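Local coordinates for fibrillarin-like rRNA/tRNA 2'-O-methyltransferase (Methanocaldococcus jannaschii, PDB 1FBN), which probably transfers methyl groups from S-adenosyl-L-methionine to ribose 2'-hydroxyls of rRNA and tRNA at sites chosen by a guide RNA, at residues Lys56-Ala61 against Tyr148-Gln153; Ile78-Leu81 against Thr87-Ser90; Ile100-Glu105 against Asn139-Val144. All coordinates share one frame; numbering follows the deposited sequence.

Interaction 1: Lys56-Ala61 against Tyr148-Gln153; sequences KSKLAA and YEDVAQ
Lys-58 and Leu-59 reach across to Asp-150 and Tyr-148 where helix 58-64 starts beside the C-terminal end of strand 144-149. This is the cofactor side of the Rossmann-like methyltransferase fold. Asp-150 is predicted to help bind S-adenosyl-L-methionine.

The charged part is a salt bridge. Lys-58 NZ lies 3.0 Å from Asp-150 OD2 and meets its syn lone pair. A second, weak bond runs from NZ to OD1. The lysine comes in roughly perpendicular to the aspartate side chain. The lysine chain is extended until its last torsion, which bends (chi4 63°) and turns NZ toward the carboxylate. Its CE also lies 3.4 Å from Asp-150 OD1.

The apolar part is Leu-59 on the ring of Tyr-148. Leu-59 CB approaches the ring obliquely, and CB and CD1 are each 4.0 Å from Tyr-148 CE1. Met-175 and Met-222 also touch both residues.

The helix start has its own polar bond. Ser-57 is the N-cap, and its OG also hydrogen-bonds Thr-88. The cap is long and weak but fairly straight: Ala-60 N to Ser-57 OG is 3.5 Å, with an angle of 164° at the hydrogen.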
loop_
_atom_site.group_PDB
_atom_site.type_symbol
_atom_site.label_atom_id
_atom_site.label_comp_id
_atom_site.label_asym_id
_atom_site.label_seq_id
_atom_site.Cartn_x
_atom_site.Cartn_y
_atom_site.Cartn_z
ATOM N N LYS A 56 -11.138 -5.257 -0.575
ATOM C CA LYS A 56 -10.052 -6.225 -0.447
ATOM C C LYS A 56 -8.666 -5.587 -0.330
ATOM O O LYS A 56 -7.699 -6.261 0.011
ATOM C CB LYS A 56 -10.085 -7.206 -1.626
ATOM C CG LYS A 56 -11.013 -8.400 -1.417
ATOM C CD LYS A 56 -12.435 -7.968 -1.081
ATOM C CE LYS A 56 -13.203 -9.052 -0.320
ATOM N NZ LYS A 56 -14.508 -8.555 0.226
ATOM N N SER A 57 -8.583 -4.282 -0.584
ATOM C CA SER A 57 -7.319 -3.555 -0.520
ATOM C C SER A 57 -7.479 -2.197 0.163
ATOM O O SER A 57 -8.201 -1.327 -0.326
ATOM C CB SER A 57 -6.758 -3.367 -1.933
ATOM O OG SER A 57 -5.580 -2.571 -1.932
ATOM N N LYS A 58 -6.780 -2.013 1.280
ATOM C CA LYS A 58 -6.844 -0.763 2.034
ATOM C C LYS A 58 -6.333 0.443 1.235
ATOM O O LYS A 58 -6.787 1.572 1.446
ATOM C CB LYS A 58 -6.071 -0.885 3.351
ATOM C CG LYS A 58 -6.636 -1.918 4.316
ATOM C CD LYS A 58 -5.886 -1.903 5.642
ATOM C CE LYS A 58 -6.262 -3.097 6.499
ATOM N NZ LYS A 58 -5.862 -4.377 5.837
ATOM N N LEU A 59 -5.380 0.205 0.333
ATOM C CA LEU A 59 -4.834 1.276 -0.497
ATOM C C LEU A 59 -5.901 1.723 -1.504
ATOM O O LEU A 59 -6.084 2.923 -1.731
ATOM C CB LEU A 59 -3.557 0.811 -1.203
ATOM C CG LEU A 59 -2.818 1.846 -2.051
ATOM C CD1 LEU A 59 -2.609 3.133 -1.261
ATOM C CD2 LEU A 59 -1.488 1.274 -2.514
ATOM N N ALA A 60 -6.629 0.762 -2.078
ATOM C CA ALA A 60 -7.708 1.082 -3.016
ATOM C C ALA A 60 -8.800 1.846 -2.264
ATOM O O ALA A 60 -9.368 2.805 -2.782
ATOM C CB ALA A 60 -8.284 -0.183 -3.626
ATOM N N ALA A 61 -9.075 1.418 -1.033
ATOM C CA ALA A 61 -10.081 2.055 -0.187
ATOM C C ALA A 61 -9.717 3.516 0.076
ATOM O O ALA A 61 -10.580 4.393 0.032
ATOM C CB ALA A 61 -10.215 1.300 1.130
ATOM N N TYR A 148 5.225 1.256 2.496
ATOM C CA TYR A 148 3.796 1.037 2.679
ATOM C C TYR A 148 3.680 0.032 3.813
ATOM O O TYR A 148 4.231 -1.065 3.727
ATOM C CB TYR A 148 3.147 0.465 1.412
ATOM C CG TYR A 148 1.664 0.191 1.571
ATOM C CD1 TYR A 148 0.717 1.182 1.297
ATOM C CD2 TYR A 148 1.208 -1.050 2.030
ATOM C CE1 TYR A 148 -0.648 0.948 1.478
ATOM C CE2 TYR A 148 -0.155 -1.296 2.214
ATOM C CZ TYR A 148 -1.076 -0.291 1.936
ATOM O OH TYR A 148 -2.419 -0.523 2.109
ATOM N N GLU A 149 2.956 0.404 4.864
ATOM C CA GLU A 149 2.791 -0.473 6.013
ATOM C C GLU A 149 1.340 -0.789 6.365
ATOM O O GLU A 149 0.495 0.101 6.452
ATOM C CB GLU A 149 3.504 0.119 7.225
ATOM C CG GLU A 149 3.410 -0.751 8.462
ATOM C CD GLU A 149 4.197 -0.208 9.630
ATOM O OE1 GLU A 149 5.178 0.527 9.400
ATOM O OE2 GLU A 149 3.842 -0.529 10.780
ATOM N N ASP A 150 1.082 -2.071 6.603
ATOM C CA ASP A 150 -0.239 -2.574 6.966
ATOM C C ASP A 150 -0.057 -3.689 8.007
ATOM O O ASP A 150 -0.204 -4.877 7.703
ATOM C CB ASP A 150 -0.968 -3.105 5.717
ATOM C CG ASP A 150 -2.382 -3.616 6.012
ATOM O OD1 ASP A 150 -2.961 -3.286 7.065
ATOM O OD2 ASP A 150 -2.932 -4.354 5.166
ATOM N N VAL A 151 0.325 -3.300 9.219
ATOM C CA VAL A 151 0.514 -4.257 10.301
ATOM C C VAL A 151 -0.292 -3.792 11.509
ATOM O O VAL A 151 -0.087 -2.690 12.030
ATOM C CB VAL A 151 2.034 -4.505 10.641
ATOM C CG1 VAL A 151 2.931 -3.973 9.542
ATOM C CG2 VAL A 151 2.429 -3.951 12.000
ATOM N N ALA A 152 -1.274 -4.605 11.890
ATOM C CA ALA A 152 -2.145 -4.298 13.023
ATOM C C ALA A 152 -1.497 -4.691 14.349
ATOM O O ALA A 152 -1.825 -5.724 14.938
ATOM C CB ALA A 152 -3.494 -4.991 12.855
ATOM N N GLN A 153 -0.580 -3.848 14.812
ATOM C CA GLN A 153 0.134 -4.077 16.058
ATOM C C GLN A 153 0.289 -2.770 16.820
ATOM O O GLN A 153 0.289 -1.692 16.225
ATOM C CB GLN A 153 1.516 -4.663 15.771
ATOM C CG GLN A 153 1.490 -6.059 15.189
ATOM C CD GLN A 153 2.871 -6.588 14.870
ATOM O OE1 GLN A 153 3.883 -6.008 15.266
ATOM N NE2 GLN A 153 2.922 -7.697 14.144
#

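Interaction 2: Ile78-Leu81 against Thr87-Ser90; sequences ILYL and TTPS
Tyr-80 sends its ring from strand 77-81 against Thr-88 and Pro-89, in the first turn of helix 87-95. Both side chains run roughly perpendicular to that of Tyr-80, one over its face and one at its edge.

Pro-89 comes over one face. Its CG stands 3.5 Å above the plane and 3.7 Å from the ring centroid, 20° off the normal. This is a CH-pi contact, offset toward the rim. The shift is toward the hydroxyl end, where Pro-89 CG is 3.5 Å from Tyr-80 CZ. Pro-89 CD continues along that end, 3.6 Å from Tyr-80 OH.

Thr-88 comes at the edge. Its methyl CG2 lies in the ring plane, 3.8 Å from Tyr-80 CE2. Its CB is 3.4 Å from Tyr-80 OH. Thr-88 CG2 is anti to the backbone N, which turns the methyl to the ring. OG1 hydrogen-bonds Ser-57 OG instead.

The tyrosine reaches the helix because its CG is also anti to its backbone N (chi1 -168°). The ring of Tyr-148 meets it from the neighbouring strand, with the planes at about 30°.

One polar bond lies within the helix turn. Ser-90 OG gives its hydrogen to Thr-87 O at 2.7 Å, and Arg-50 also bonds this hydroxyl.

The strand and helix open the first beta-alpha-beta unit of the methyltransferase fold. The glycine-rich turn between them is consistent with the cofactor-binding motif I. Thr-87 and Thr-88 are predicted cofactor-binding residues.

No hydrogen bond crosses between the two segments. Strand and helix are held here by carbon on ring, so the fit depends on shape and dispersion.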
loop_
_atom_site.group_PDB
_atom_site.type_symbol
_atom_site.label_atom_id
_atom_site.label_comp_id
_atom_site.label_asym_id
_atom_site.label_seq_id
_atom_site.Cartn_x
_atom_site.Cartn_y
_atom_site.Cartn_z
ATOM N N ILE A 78 9.701 0.473 -3.486
ATOM C CA ILE A 78 8.942 0.509 -2.251
ATOM C C ILE A 78 9.136 -0.689 -1.331
ATOM O O ILE A 78 9.342 -1.825 -1.784
ATOM C CB ILE A 78 7.405 0.793 -2.499
ATOM C CG1 ILE A 78 6.532 -0.284 -1.854
ATOM C CG2 ILE A 78 7.087 0.969 -3.992
ATOM C CD1 ILE A 78 5.059 0.025 -1.890
ATOM N N LEU A 79 9.120 -0.396 -0.030
ATOM C CA LEU A 79 9.255 -1.405 1.009
ATOM C C LEU A 79 7.844 -1.686 1.526
ATOM O O LEU A 79 7.190 -0.805 2.089
ATOM C CB LEU A 79 10.146 -0.887 2.139
ATOM C CG LEU A 79 10.443 -1.855 3.290
ATOM C CD1 LEU A 79 11.170 -3.104 2.782
ATOM C CD2 LEU A 79 11.272 -1.137 4.336
ATOM N N TYR A 80 7.365 -2.901 1.275
ATOM C CA TYR A 80 6.028 -3.318 1.684
ATOM C C TYR A 80 6.095 -4.129 2.977
ATOM O O TYR A 80 6.718 -5.192 3.028
ATOM C CB TYR A 80 5.375 -4.144 0.561
ATOM C CG TYR A 80 3.892 -4.386 0.737
ATOM C CD1 TYR A 80 3.419 -5.300 1.682
ATOM C CD2 TYR A 80 2.956 -3.682 -0.026
ATOM C CE1 TYR A 80 2.049 -5.505 1.872
ATOM C CE2 TYR A 80 1.580 -3.881 0.154
ATOM C CZ TYR A 80 1.138 -4.791 1.105
ATOM O OH TYR A 80 -0.211 -4.980 1.305
ATOM N N LEU A 81 5.428 -3.626 4.011
ATOM C CA LEU A 81 5.405 -4.281 5.315
ATOM C C LEU A 81 3.979 -4.679 5.690
ATOM O O LEU A 81 3.053 -3.877 5.578
ATOM C CB LEU A 81 5.976 -3.336 6.381
ATOM C CG LEU A 81 7.311 -2.644 6.071
ATOM C CD1 LEU A 81 7.595 -1.549 7.084
ATOM C CD2 LEU A 81 8.438 -3.655 6.043
ATOM N N THR A 87 -2.967 -9.421 -2.699
ATOM C CA THR A 87 -3.888 -8.402 -3.224
ATOM C C THR A 87 -3.261 -7.035 -3.489
ATOM O O THR A 87 -3.058 -6.666 -4.641
ATOM C CB THR A 87 -5.128 -8.226 -2.314
ATOM O OG1 THR A 87 -5.793 -9.486 -2.163
ATOM C CG2 THR A 87 -6.103 -7.231 -2.918
ATOM N N THR A 88 -2.955 -6.284 -2.433
ATOM C CA THR A 88 -2.359 -4.963 -2.612
ATOM C C THR A 88 -0.996 -5.029 -3.311
ATOM O O THR A 88 -0.734 -4.242 -4.221
ATOM C CB THR A 88 -2.278 -4.180 -1.283
ATOM O OG1 THR A 88 -3.596 -4.053 -0.735
ATOM C CG2 THR A 88 -1.706 -2.783 -1.507
ATOM N N PRO A 89 -0.118 -5.977 -2.912
ATOM C CA PRO A 89 1.193 -6.073 -3.566
ATOM C C PRO A 89 1.105 -6.254 -5.084
ATOM O O PRO A 89 1.928 -5.722 -5.816
ATOM C CB PRO A 89 1.812 -7.292 -2.890
ATOM C CG PRO A 89 1.300 -7.174 -1.498
ATOM C CD PRO A 89 -0.166 -6.864 -1.733
ATOM N N SER A 90 0.101 -6.980 -5.567
ATOM C CA SER A 90 -0.027 -7.180 -7.010
ATOM C C SER A 90 -0.328 -5.871 -7.746
ATOM O O SER A 90 0.235 -5.607 -8.810
ATOM C CB SER A 90 -1.082 -8.242 -7.331
ATOM O OG SER A 90 -2.378 -7.839 -6.935
#

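Interaction 3: Ile100-Glu105 against Asn139-Val144; sequences IVYAIE and NIVEKV
The ring of Tyr-102 has a branched aliphatic side chain on each face. Val-141 CG1 stands 3.7 Å above one face, offset toward the rim. Ile-100 CG2, from the same strand as the tyrosine, lies 3.9 Å above the opposite face, also toward the rim. Around the ring, Val-144 CG1 and the backbone atoms Ile-140 O and Glu-142 N approach obliquely.

The valine contact is a CH-pi interaction. Val-141 CG1 is 24° off the ring normal and 3.7 Å from Tyr-102 CD2. Its other methyl, CG2, lies 4.0 Å from Tyr-102 CG. Both branches therefore bear on the ring. Tyr-102 and Val-141 point in opposite senses and overlap along their flanks.

Val-144 adds a methyl on the CD2 side, with its CG1 4.1 Å from Tyr-102 CD2. Tyr-102 CG is anti to the carbonyl carbon (chi1 -60°), and the ring then extends over the backbone of the loop. Its hydroxyl end comes to Glu-142, where CG is 3.6 Å from Tyr-102 OH. The carboxylate plane of Glu-142 is 21° from the ring plane. Its OE1 makes a long, weak ion pair with Lys-77.

Replacing Tyr-102 by an alanine would remove the ring, which would probably leave Val-141 and Val-144 without the surface they pack on and open a gap under the loop.

Ile-127 touches both Tyr-102 and Val-141, and Phe-167 of helix 156-167 backs Val-141 and Val-144. The contact thus seats the connection between strands 124-128 and 144-149 on one face of the central sheet. This connection carries the chain back from the sheet edge past strands 100-105 and 77-81, the crossover that gives Rossmann-like methyltransferases their 3-2-1-4 strand order.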
loop_
_atom_site.group_PDB
_atom_site.type_symbol
_atom_site.label_atom_id
_atom_site.label_comp_id
_atom_site.label_asym_id
_atom_site.label_seq_id
_atom_site.Cartn_x
_atom_site.Cartn_y
_atom_site.Cartn_z
ATOM N N ILE A 100 10.605 -1.489 -8.062
ATOM C CA ILE A 100 10.745 -2.708 -7.264
ATOM C C ILE A 100 9.921 -2.639 -5.986
ATOM O O ILE A 100 9.754 -1.574 -5.399
ATOM C CB ILE A 100 12.229 -2.954 -6.860
ATOM C CG1 ILE A 100 13.076 -3.221 -8.100
ATOM C CG2 ILE A 100 12.348 -4.157 -5.935
ATOM C CD1 ILE A 100 14.535 -3.408 -7.801
ATOM N N VAL A 101 9.407 -3.791 -5.568
ATOM C CA VAL A 101 8.625 -3.892 -4.347
ATOM C C VAL A 101 9.204 -4.989 -3.456
ATOM O O VAL A 101 9.176 -6.168 -3.816
ATOM C CB VAL A 101 7.151 -4.229 -4.633
ATOM C CG1 VAL A 101 6.354 -4.185 -3.342
ATOM C CG2 VAL A 101 6.577 -3.262 -5.648
ATOM N N TYR A 102 9.780 -4.588 -2.327
ATOM C CA TYR A 102 10.337 -5.538 -1.371
ATOM C C TYR A 102 9.212 -5.904 -0.415
ATOM O O TYR A 102 8.701 -5.043 0.306
ATOM C CB TYR A 102 11.481 -4.905 -0.577
ATOM C CG TYR A 102 12.635 -4.424 -1.423
ATOM C CD1 TYR A 102 13.574 -5.322 -1.931
ATOM C CD2 TYR A 102 12.792 -3.069 -1.708
ATOM C CE1 TYR A 102 14.644 -4.881 -2.699
ATOM C CE2 TYR A 102 13.853 -2.618 -2.473
ATOM C CZ TYR A 102 14.777 -3.527 -2.967
ATOM O OH TYR A 102 15.824 -3.078 -3.741
ATOM N N ALA A 103 8.816 -7.171 -0.426
ATOM C CA ALA A 103 7.737 -7.640 0.435
ATOM C C ALA A 103 8.270 -8.396 1.649
ATOM O O ALA A 103 8.768 -9.516 1.521
ATOM C CB ALA A 103 6.783 -8.518 -0.364
ATOM N N ILE A 104 8.146 -7.783 2.823
ATOM C CA ILE A 104 8.615 -8.387 4.070
ATOM C C ILE A 104 7.502 -9.190 4.746
ATOM O O ILE A 104 6.442 -8.644 5.063
ATOM C CB ILE A 104 9.114 -7.308 5.077
ATOM C CG1 ILE A 104 10.047 -6.305 4.383
ATOM C CG2 ILE A 104 9.802 -7.965 6.272
ATOM C CD1 ILE A 104 11.288 -6.904 3.766
ATOM N N GLU A 105 7.745 -10.484 4.953
ATOM C CA GLU A 105 6.778 -11.365 5.616
ATOM C C GLU A 105 7.495 -12.249 6.635
ATOM O O GLU A 105 8.565 -12.789 6.351
ATOM C CB GLU A 105 6.034 -12.249 4.603
ATOM C CG GLU A 105 5.223 -11.502 3.546
ATOM C CD GLU A 105 4.156 -10.584 4.126
ATOM O OE1 GLU A 105 3.773 -10.743 5.304
ATOM O OE2 GLU A 105 3.696 -9.685 3.393
ATOM N N ASN A 139 21.093 -5.485 3.945
ATOM C CA ASN A 139 22.039 -5.775 2.866
ATOM C C ASN A 139 21.303 -6.257 1.605
ATOM O O ASN A 139 21.936 -6.667 0.629
ATOM C CB ASN A 139 23.082 -6.818 3.293
ATOM C CG ASN A 139 24.238 -6.216 4.090
ATOM O OD1 ASN A 139 24.405 -4.999 4.157
ATOM N ND2 ASN A 139 25.051 -7.078 4.684
ATOM N N ILE A 140 19.970 -6.220 1.636
ATOM C CA ILE A 140 19.149 -6.647 0.496
ATOM C C ILE A 140 18.311 -5.476 -0.013
ATOM O O ILE A 140 18.250 -5.212 -1.217
ATOM C CB ILE A 140 18.160 -7.781 0.882
ATOM C CG1 ILE A 140 18.897 -8.938 1.551
ATOM C CG2 ILE A 140 17.426 -8.283 -0.362
ATOM C CD1 ILE A 140 17.971 -10.002 2.103
ATOM N N VAL A 141 17.648 -4.798 0.920
ATOM C CA VAL A 141 16.789 -3.669 0.596
ATOM C C VAL A 141 17.585 -2.386 0.388
ATOM O O VAL A 141 18.216 -1.873 1.311
ATOM C CB VAL A 141 15.706 -3.446 1.695
ATOM C CG1 VAL A 141 14.795 -2.277 1.329
ATOM C CG2 VAL A 141 14.881 -4.707 1.889
ATOM N N GLU A 142 17.567 -1.889 -0.845
ATOM C CA GLU A 142 18.252 -0.650 -1.183
ATOM C C GLU A 142 17.385 0.510 -0.709
ATOM O O GLU A 142 16.222 0.306 -0.363
ATOM C CB GLU A 142 18.455 -0.564 -2.694
ATOM C CG GLU A 142 19.112 -1.808 -3.280
ATOM C CD GLU A 142 19.995 -1.517 -4.479
ATOM O OE1 GLU A 142 20.241 -0.327 -4.784
ATOM O OE2 GLU A 142 20.467 -2.491 -5.106
ATOM N N LYS A 143 17.938 1.720 -0.682
ATOM C CA LYS A 143 17.162 2.881 -0.252
ATOM C C LYS A 143 15.871 2.979 -1.071
ATOM O O LYS A 143 15.888 2.860 -2.298
ATOM C CB LYS A 143 17.990 4.164 -0.358
ATOM C CG LYS A 143 18.967 4.375 0.805
ATOM C CD LYS A 143 18.229 4.456 2.140
ATOM C CE LYS A 143 19.044 5.128 3.242
ATOM N NZ LYS A 143 20.244 4.352 3.658
ATOM N N VAL A 144 14.748 3.130 -0.376
ATOM C CA VAL A 144 13.446 3.197 -1.028
ATOM C C VAL A 144 12.820 4.584 -1.082
ATOM O O VAL A 144 13.170 5.474 -0.307
ATOM C CB VAL A 144 12.439 2.206 -0.370
ATOM C CG1 VAL A 144 12.995 0.779 -0.407
ATOM C CG2 VAL A 144 12.132 2.621 1.061
#

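In the fold
From the N terminus, the chain leaves the small antiparallel sheet and enters helix 58-64, where interaction 1 opens. It then runs into strand 77-81, and interaction 2 closes a short loop onto helix 87-95. Strand 100-105 follows and opens interaction 3, which closes at 139-144. Interactions 2 and 3 are in series. Interaction 1 closes last, at 148-153, and both others nest inside its loop; none cross. Interactions 1 and 2 touch, through a Ser-57 to Thr-88 bond and adjacent strands. Interactions 2 and 3 rest on neighbouring strands, 77-81 and 100-105, while the centres of 1 and 3 are about 18 Å apart. Together they tie two helices and one loop to the central sheet.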